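Local coordinates for protein aldehyde dehydrogenase (Trypanosoma brucei, PDB 5MYP) that probably oxidises aldehydes to carboxylic acids with NAD+ as a member of the aldehyde dehydrogenase family, and is a glycosomal enzyme, at residues 313-323 against 340-349; 376-387 against 404-412. All blocks are in the same frame, centred on the assembly; numbering follows the deposited sequence. Where two conformers were deposited one is given.

Contact 1: 313-323 against 340-349; sequences YPRIVNASHFQ and ADEATLTIAP. Unlike the reference sequence in segment 313-323: Gln323 (reference His).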
# COMPACT_ATOMS: atom_id res chain seq x y z
N TYR A 313 -3.40 37.82 -8.31
CA TYR A 313 -3.76 37.07 -7.11
C TYR A 313 -4.90 36.09 -7.40
O TYR A 313 -5.94 36.50 -7.92
CB TYR A 313 -4.16 38.04 -6.00
CG TYR A 313 -4.42 37.34 -4.68
CD1 TYR A 313 -3.37 36.81 -3.94
CD2 TYR A 313 -5.71 37.21 -4.19
CE1 TYR A 313 -3.61 36.17 -2.72
CE2 TYR A 313 -5.96 36.58 -2.98
CZ TYR A 313 -4.90 36.06 -2.25
OH TYR A 313 -5.14 35.42 -1.06
N PRO A 314 -4.71 34.79 -7.08
CA PRO A 314 -5.72 33.79 -7.44
C PRO A 314 -7.07 33.91 -6.74
O PRO A 314 -7.19 34.56 -5.70
CB PRO A 314 -5.05 32.45 -7.08
CG PRO A 314 -3.60 32.75 -7.09
CD PRO A 314 -3.49 34.14 -6.56
N ARG A 315 -8.06 33.26 -7.33
CA ARG A 315 -9.45 33.33 -6.91
C ARG A 315 -9.77 32.14 -6.00
O ARG A 315 -9.16 31.07 -6.13
CB ARG A 315 -10.34 33.34 -8.16
CG ARG A 315 -10.67 32.01 -8.82
CD ARG A 315 -11.99 32.09 -9.58
NE ARG A 315 -12.00 33.23 -10.51
CZ ARG A 315 -11.44 33.25 -11.72
NH1 ARG A 315 -10.74 32.22 -12.19
NH2 ARG A 315 -11.53 34.35 -12.46
N ILE A 316 -10.73 32.33 -5.10
CA ILE A 316 -11.31 31.23 -4.34
C ILE A 316 -12.18 30.43 -5.32
O ILE A 316 -12.78 30.99 -6.23
CB ILE A 316 -12.15 31.71 -3.12
CG1 ILE A 316 -11.31 32.61 -2.19
CG2 ILE A 316 -12.73 30.53 -2.34
CD1 ILE A 316 -9.99 32.02 -1.74
N VAL A 317 -12.20 29.11 -5.15
CA VAL A 317 -12.84 28.19 -6.12
C VAL A 317 -14.30 28.51 -6.44
O VAL A 317 -14.70 28.47 -7.61
CB VAL A 317 -12.68 26.71 -5.68
CG1 VAL A 317 -13.47 26.40 -4.41
CG2 VAL A 317 -13.06 25.75 -6.80
N ASN A 318 -15.09 28.87 -5.43
CA ASN A 318 -16.51 29.19 -5.62
C ASN A 318 -17.06 30.01 -4.45
O ASN A 318 -16.37 30.21 -3.44
CB ASN A 318 -17.34 27.91 -5.85
CG ASN A 318 -17.23 26.90 -4.71
OD1 ASN A 318 -17.13 27.27 -3.54
ND2 ASN A 318 -17.25 25.62 -5.05
N ALA A 319 -18.30 30.49 -4.59
CA ALA A 319 -18.97 31.31 -3.58
C ALA A 319 -19.09 30.61 -2.22
O ALA A 319 -18.91 31.24 -1.18
CB ALA A 319 -20.34 31.74 -4.08
N SER A 320 -19.40 29.31 -2.24
CA SER A 320 -19.54 28.51 -1.01
C SER A 320 -18.26 28.50 -0.18
O SER A 320 -18.29 28.73 1.03
CB SER A 320 -19.94 27.08 -1.36
OG SER A 320 -21.14 27.08 -2.11
N HIS A 321 -17.13 28.22 -0.84
CA HIS A 321 -15.82 28.26 -0.19
C HIS A 321 -15.44 29.67 0.28
O HIS A 321 -14.84 29.83 1.35
CB HIS A 321 -14.73 27.68 -1.11
CG HIS A 321 -14.75 26.18 -1.21
ND1 HIS A 321 -13.62 25.42 -1.01
CD2 HIS A 321 -15.75 25.31 -1.46
CE1 HIS A 321 -13.93 24.14 -1.14
NE2 HIS A 321 -15.22 24.05 -1.42
N PHE A 322 -15.81 30.69 -0.50
CA PHE A 322 -15.60 32.09 -0.13
C PHE A 322 -16.29 32.43 1.20
O PHE A 322 -15.66 32.97 2.11
CB PHE A 322 -16.07 33.03 -1.24
CG PHE A 322 -15.93 34.49 -0.91
CD1 PHE A 322 -16.94 35.17 -0.23
CD2 PHE A 322 -14.79 35.19 -1.28
CE1 PHE A 322 -16.81 36.51 0.08
CE2 PHE A 322 -14.65 36.53 -0.97
CZ PHE A 322 -15.66 37.20 -0.29
N GLN A 323 -17.58 32.11 1.30
CA GLN A 323 -18.37 32.39 2.51
C GLN A 323 -17.84 31.65 3.74
O GLN A 323 -17.78 32.22 4.83
CB GLN A 323 -19.85 32.05 2.28
CG GLN A 323 -20.54 32.93 1.25
CD GLN A 323 -21.81 32.31 0.68
OE1 GLN A 323 -22.52 31.58 1.37
NE2 GLN A 323 -22.09 32.60 -0.58
N ALA A 340 -11.57 41.64 1.33
CA ALA A 340 -12.23 40.69 0.43
C ALA A 340 -13.19 41.35 -0.55
O ALA A 340 -13.66 42.46 -0.32
CB ALA A 340 -12.96 39.63 1.24
N ASP A 341 -13.44 40.65 -1.66
CA ASP A 341 -14.44 41.04 -2.65
C ASP A 341 -15.17 39.78 -3.13
O ASP A 341 -14.56 38.91 -3.75
CB ASP A 341 -13.80 41.75 -3.85
CG ASP A 341 -14.82 42.19 -4.88
OD1 ASP A 341 -15.57 43.16 -4.62
OD2 ASP A 341 -14.88 41.56 -5.96
N GLU A 342 -16.46 39.71 -2.83
CA GLU A 342 -17.27 38.52 -3.11
C GLU A 342 -17.48 38.26 -4.59
O GLU A 342 -17.38 37.11 -5.04
CB GLU A 342 -18.63 38.62 -2.40
CG GLU A 342 -19.50 37.38 -2.53
CD GLU A 342 -20.62 37.30 -1.50
OE1 GLU A 342 -20.75 38.22 -0.67
OE2 GLU A 342 -21.36 36.30 -1.54
N ALA A 343 -17.77 39.31 -5.36
CA ALA A 343 -18.05 39.18 -6.80
C ALA A 343 -16.91 38.52 -7.58
O ALA A 343 -17.16 37.71 -8.47
CB ALA A 343 -18.37 40.55 -7.39
N THR A 344 -15.67 38.88 -7.23
CA THR A 344 -14.47 38.31 -7.86
C THR A 344 -13.82 37.19 -7.04
O THR A 344 -12.73 36.73 -7.38
CB THR A 344 -13.42 39.42 -8.11
OG1 THR A 344 -12.96 39.94 -6.85
CG2 THR A 344 -14.00 40.55 -8.98
N LEU A 345 -14.48 36.76 -5.96
CA LEU A 345 -14.01 35.68 -5.08
C LEU A 345 -12.55 35.89 -4.61
O LEU A 345 -11.71 34.99 -4.68
CB LEU A 345 -14.19 34.32 -5.76
CG LEU A 345 -15.62 33.93 -6.15
CD1 LEU A 345 -15.63 32.72 -7.08
CD2 LEU A 345 -16.47 33.65 -4.91
N THR A 346 -12.28 37.11 -4.15
CA THR A 346 -10.96 37.54 -3.74
C THR A 346 -10.94 37.68 -2.23
O THR A 346 -11.76 38.41 -1.67
CB THR A 346 -10.59 38.89 -4.38
OG1 THR A 346 -10.67 38.79 -5.81
CG2 THR A 346 -9.18 39.29 -4.01
N ILE A 347 -10.03 36.96 -1.57
CA ILE A 347 -9.76 37.13 -0.14
C ILE A 347 -8.25 37.28 0.05
O ILE A 347 -7.50 36.36 -0.27
CB ILE A 347 -10.27 35.94 0.71
CG1 ILE A 347 -11.77 35.72 0.51
CG2 ILE A 347 -9.96 36.17 2.20
CD1 ILE A 347 -12.31 34.47 1.19
N ALA A 348 -7.81 38.43 0.55
CA ALA A 348 -6.39 38.66 0.79
C ALA A 348 -5.90 37.80 1.98
O ALA A 348 -6.71 37.46 2.84
CB ALA A 348 -6.11 40.13 1.07
N PRO A 349 -4.60 37.47 2.01
CA PRO A 349 -4.07 36.72 3.16
C PRO A 349 -4.37 37.44 4.47
O PRO A 349 -4.14 38.64 4.58
CB PRO A 349 -2.57 36.64 2.88
CG PRO A 349 -2.43 36.84 1.42
CD PRO A 349 -3.55 37.75 1.02
O HOH W 1 -8.75 34.91 -3.39

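Contact 2: 376-387 against 404-412; sequences YENEKDILKIIN and FIRGVESRT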
# COMPACT_ATOMS: atom_id res chain seq x y z
N TYR A 376 2.89 29.04 21.98
CA TYR A 376 3.32 27.98 22.88
C TYR A 376 4.38 28.52 23.85
O TYR A 376 5.06 29.50 23.53
CB TYR A 376 3.87 26.78 22.09
CG TYR A 376 5.32 26.89 21.64
CD1 TYR A 376 6.36 26.52 22.49
CD2 TYR A 376 5.65 27.35 20.37
CE1 TYR A 376 7.69 26.63 22.10
CE2 TYR A 376 6.97 27.45 19.96
CZ TYR A 376 7.98 27.08 20.83
OH TYR A 376 9.30 27.18 20.44
N GLU A 377 4.50 27.87 25.00
CA GLU A 377 5.59 28.13 25.96
C GLU A 377 6.59 26.98 26.04
O GLU A 377 7.80 27.21 26.12
CB GLU A 377 5.01 28.43 27.35
CG GLU A 377 4.30 29.77 27.42
CD GLU A 377 3.81 30.10 28.83
OE1 GLU A 377 4.56 29.86 29.80
OE2 GLU A 377 2.68 30.61 28.96
N ASN A 378 6.10 25.74 26.01
CA ASN A 378 6.95 24.54 26.06
C ASN A 378 6.54 23.53 24.98
O ASN A 378 5.51 23.69 24.33
CB ASN A 378 6.90 23.91 27.46
CG ASN A 378 5.49 23.69 27.96
OD1 ASN A 378 4.71 22.95 27.35
ND2 ASN A 378 5.14 24.33 29.07
N GLU A 379 7.36 22.48 24.81
CA GLU A 379 7.09 21.43 23.81
C GLU A 379 5.72 20.79 23.98
O GLU A 379 5.02 20.54 22.99
CB GLU A 379 8.18 20.34 23.84
CG GLU A 379 8.01 19.27 22.76
CD GLU A 379 9.02 18.14 22.85
OE1 GLU A 379 8.89 17.28 23.75
OE2 GLU A 379 9.93 18.10 22.01
N LYS A 380 5.33 20.54 25.23
CA LYS A 380 4.04 19.92 25.56
C LYS A 380 2.85 20.68 24.95
O LYS A 380 1.89 20.07 24.49
CB LYS A 380 3.87 19.81 27.09
CG LYS A 380 2.86 18.78 27.55
CD LYS A 380 2.95 18.56 29.06
CE LYS A 380 2.10 17.38 29.51
NZ LYS A 380 0.64 17.61 29.29
N ASP A 381 2.93 22.02 24.95
CA ASP A 381 1.91 22.88 24.34
C ASP A 381 1.80 22.64 22.83
O ASP A 381 0.70 22.60 22.28
CB ASP A 381 2.20 24.37 24.57
CG ASP A 381 2.14 24.78 26.04
OD1 ASP A 381 1.45 24.11 26.85
OD2 ASP A 381 2.78 25.79 26.38
N ILE A 382 2.95 22.50 22.17
CA ILE A 382 3.00 22.27 20.72
C ILE A 382 2.38 20.92 20.39
O ILE A 382 1.55 20.81 19.49
CB ILE A 382 4.44 22.30 20.14
CG1 ILE A 382 5.12 23.65 20.40
CG2 ILE A 382 4.42 22.01 18.64
CD1 ILE A 382 6.62 23.61 20.21
N LEU A 383 2.80 19.90 21.14
CA LEU A 383 2.33 18.53 20.91
C LEU A 383 0.83 18.37 21.17
O LEU A 383 0.17 17.62 20.46
CB LEU A 383 3.14 17.52 21.74
CG LEU A 383 4.65 17.47 21.46
CD1 LEU A 383 5.33 16.41 22.33
CD2 LEU A 383 4.97 17.23 19.99
N LYS A 384 0.30 19.08 22.17
CA LYS A 384 -1.14 19.07 22.46
C LYS A 384 -1.97 19.62 21.30
O LYS A 384 -3.04 19.10 20.99
CB LYS A 384 -1.44 19.86 23.73
CG LYS A 384 -2.91 19.96 24.08
CD LYS A 384 -3.10 20.13 25.58
CE LYS A 384 -4.39 20.87 25.91
NZ LYS A 384 -5.56 20.30 25.18
N ILE A 385 -1.47 20.68 20.66
CA ILE A 385 -2.13 21.29 19.50
C ILE A 385 -2.07 20.34 18.29
O ILE A 385 -3.10 20.04 17.69
CB ILE A 385 -1.51 22.66 19.15
CG1 ILE A 385 -1.80 23.68 20.26
CG2 ILE A 385 -2.03 23.20 17.81
CD1 ILE A 385 -0.83 24.85 20.30
N ILE A 386 -0.87 19.86 17.97
CA ILE A 386 -0.64 19.08 16.75
C ILE A 386 -1.16 17.63 16.87
O ILE A 386 -1.85 17.15 15.96
CB ILE A 386 0.86 19.09 16.34
CG1 ILE A 386 1.29 20.53 16.02
CG2 ILE A 386 1.11 18.18 15.14
CD1 ILE A 386 2.78 20.72 15.79
N ASN A 387 -0.85 16.95 17.97
CA ASN A 387 -1.20 15.53 18.14
C ASN A 387 -2.68 15.28 18.48
O ASN A 387 -3.13 14.14 18.39
CB ASN A 387 -0.29 14.84 19.17
CG ASN A 387 1.17 14.87 18.76
OD1 ASN A 387 1.51 15.20 17.63
ND2 ASN A 387 2.04 14.51 19.69
N PHE A 404 15.62 21.00 19.48
CA PHE A 404 14.21 21.38 19.31
C PHE A 404 13.59 20.70 18.09
O PHE A 404 12.51 20.14 18.17
CB PHE A 404 14.05 22.90 19.19
CG PHE A 404 12.62 23.34 19.00
CD1 PHE A 404 11.77 23.47 20.09
CD2 PHE A 404 12.13 23.63 17.73
CE1 PHE A 404 10.45 23.88 19.92
CE2 PHE A 404 10.81 24.03 17.55
CZ PHE A 404 9.97 24.15 18.65
N ILE A 405 14.31 20.77 16.96
CA ILE A 405 13.84 20.20 15.69
C ILE A 405 13.66 18.68 15.83
O ILE A 405 12.62 18.14 15.44
CB ILE A 405 14.81 20.53 14.53
CG1 ILE A 405 14.81 22.04 14.24
CG2 ILE A 405 14.44 19.75 13.26
CD1 ILE A 405 16.05 22.53 13.53
N ARG A 406 14.67 18.03 16.40
CA ARG A 406 14.64 16.58 16.66
C ARG A 406 13.47 16.17 17.54
O ARG A 406 12.82 15.15 17.29
CB ARG A 406 15.96 16.12 17.30
CG ARG A 406 16.14 14.60 17.35
CD ARG A 406 17.55 14.21 17.75
NE ARG A 406 17.69 12.75 17.86
CZ ARG A 406 18.83 12.10 18.10
NH1 ARG A 406 19.98 12.76 18.26
NH2 ARG A 406 18.82 10.77 18.19
N GLY A 407 13.20 16.96 18.58
CA GLY A 407 12.07 16.72 19.48
C GLY A 407 10.71 16.80 18.80
O GLY A 407 9.86 15.93 19.03
N VAL A 408 10.52 17.81 17.97
CA VAL A 408 9.26 18.00 17.23
C VAL A 408 9.07 16.88 16.20
O VAL A 408 7.98 16.33 16.10
CB VAL A 408 9.18 19.39 16.56
CG1 VAL A 408 7.93 19.50 15.67
CG2 VAL A 408 9.16 20.50 17.61
N GLU A 409 10.12 16.56 15.44
CA GLU A 409 10.08 15.46 14.45
C GLU A 409 9.71 14.13 15.09
O GLU A 409 8.81 13.43 14.61
CB GLU A 409 11.45 15.30 13.77
CG GLU A 409 11.78 16.37 12.74
CD GLU A 409 13.19 16.25 12.18
OE1 GLU A 409 13.86 15.20 12.40
OE2 GLU A 409 13.65 17.19 11.51
N SER A 410 10.40 13.78 16.17
CA SER A 410 10.24 12.48 16.81
C SER A 410 8.91 12.30 17.54
O SER A 410 8.49 11.17 17.77
CB SER A 410 11.43 12.22 17.75
OG SER A 410 11.41 13.10 18.85
N ARG A 411 8.24 13.40 17.90
CA ARG A 411 6.98 13.35 18.66
C ARG A 411 5.72 13.72 17.85
O ARG A 411 4.63 13.81 18.43
CB ARG A 411 7.09 14.27 19.89
CG ARG A 411 8.17 13.88 20.88
CD ARG A 411 7.75 12.68 21.72
NE ARG A 411 8.84 12.19 22.57
CZ ARG A 411 8.73 11.19 23.45
NH1 ARG A 411 7.58 10.55 23.61
NH2 ARG A 411 9.79 10.83 24.17
N THR A 412 5.87 13.92 16.54
CA THR A 412 4.73 14.19 15.65
C THR A 412 4.73 13.23 14.46
O THR A 412 5.75 12.62 14.14
CB THR A 412 4.78 15.62 15.09
OG1 THR A 412 6.01 15.83 14.39
CG2 THR A 412 4.66 16.65 16.22

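Contact 1: 313-323 against 340-349
The Phe322 ring has Glu342 CA over one face, a CH-pi contact with CA 4.0 Å from the ring centroid and 29° off its normal. Thr346 O lies in the ring plane at the edge, 3.5 Å from Phe322 CE2, while Ile347 reaches the ring obliquely, its CG1 3.3 Å from the same CE2. Phe322 stands in the first turn of helix 319-328, and its chi1 of 178° swings the ring out onto the hairpin formed by strands 340-341 and 346-353. At the Tyr313 ring, Ile347 O sits at the edge near the plane and takes a 2.7 Å hydrogen bond from Tyr313 OH in its own carbonyl plane.

The hairpin turns through a type I turn, Glu342 to Leu345, and a G1 bulge in which Leu345 and Thr346 both face Asp341. Leu345 takes up a left-handed backbone conformation at the bulge, with its CD2 3.7 Å from Phe322 CB, and its carbonyl O accepts from Ile316 N (2.9 Å, 178° at the hydrogen). A water donates to Pro314 O and Leu345 O and accepts from Ile347 N. Arg66 reaches Tyr313 O, Thr344 O and Thr346 OG1, bonding to both segments.

Contact 2: 376-387 against 404-412
Two neighbouring helices pack side by side here, helix 379-387 and the end of helix 402-411, on the sheet of the domain that carries the predicted catalytic cysteine of the aldehyde dehydrogenase fold. They follow strands 370-376 and 395-398, which belong to that sheet, and their short segments run 32° apart with a closest axis approach of 11.0 Å. At this spacing the backbones stay apart and side chains bridge the gap. Strand 229-232 lies beneath both helices: Val231 touches Ile382, Ile386 and Phe404.

At the N-terminal end, Ile382 CD1 lies 3.5 Å above the centre of the Tyr376 ring and also meets the edge of the Phe404 ring, 3.7 Å from Phe404 CZ. The Phe404 ring reaches across to Tyr376, whose OH comes obliquely to 3.5 Å from Phe404 CE1. A capping box closes the N-terminus of helix 379-387: Asn378 OD1 accepts from Asp381 N, and Asp381 OD2 accepts weakly from Asn378 N.

From the first turn of helix 379-387, Glu379 reaches out to bring OE2 to 3.6 Å from Gly407 CA, beside a residue with no side chain to stand in the way. Farther on, both methyls of Leu383 press on Arg411 CB from one side, with CD2 at 3.6 Å. The guanidinium of Arg411 leads away, and its NH1 forms a salt bridge with Asp31 of the second subunit; Glu409 likewise pairs with Arg461 of that subunit, so helix 402-411 also faces the dimer partner.

At the C-terminal end, Thr412 CG2 packs against Leu383 CD2 and Ile386 CG2 while its OG1 bonds back to Val408 O. Beside it Asn387 ND2 donates to Arg411 O at 3.0 Å, with 151° at the hydrogen and the acceptor 17° out of the amide plane.

Overall arrangement
Contact 1 and contact 2 follow one another along the chain and do not touch: their centres are 33 Å apart and their nearest atoms about 20 Å. They are nevertheless tied through one mixed sheet, since strand 346-353, entered from contact 1, pairs in parallel with strand 370-376, which ends at Tyr376 in contact 2. The centre of contact 1 lies about 23 Å, and that of contact 2 about 25 Å, from the centre of the chain, and both are away from the predicted active-site residues Glu223 and Cys259. They differ in surroundings: no other chain of the assembly touches the segments of contact 1, whereas contact 2 borders the second subunit.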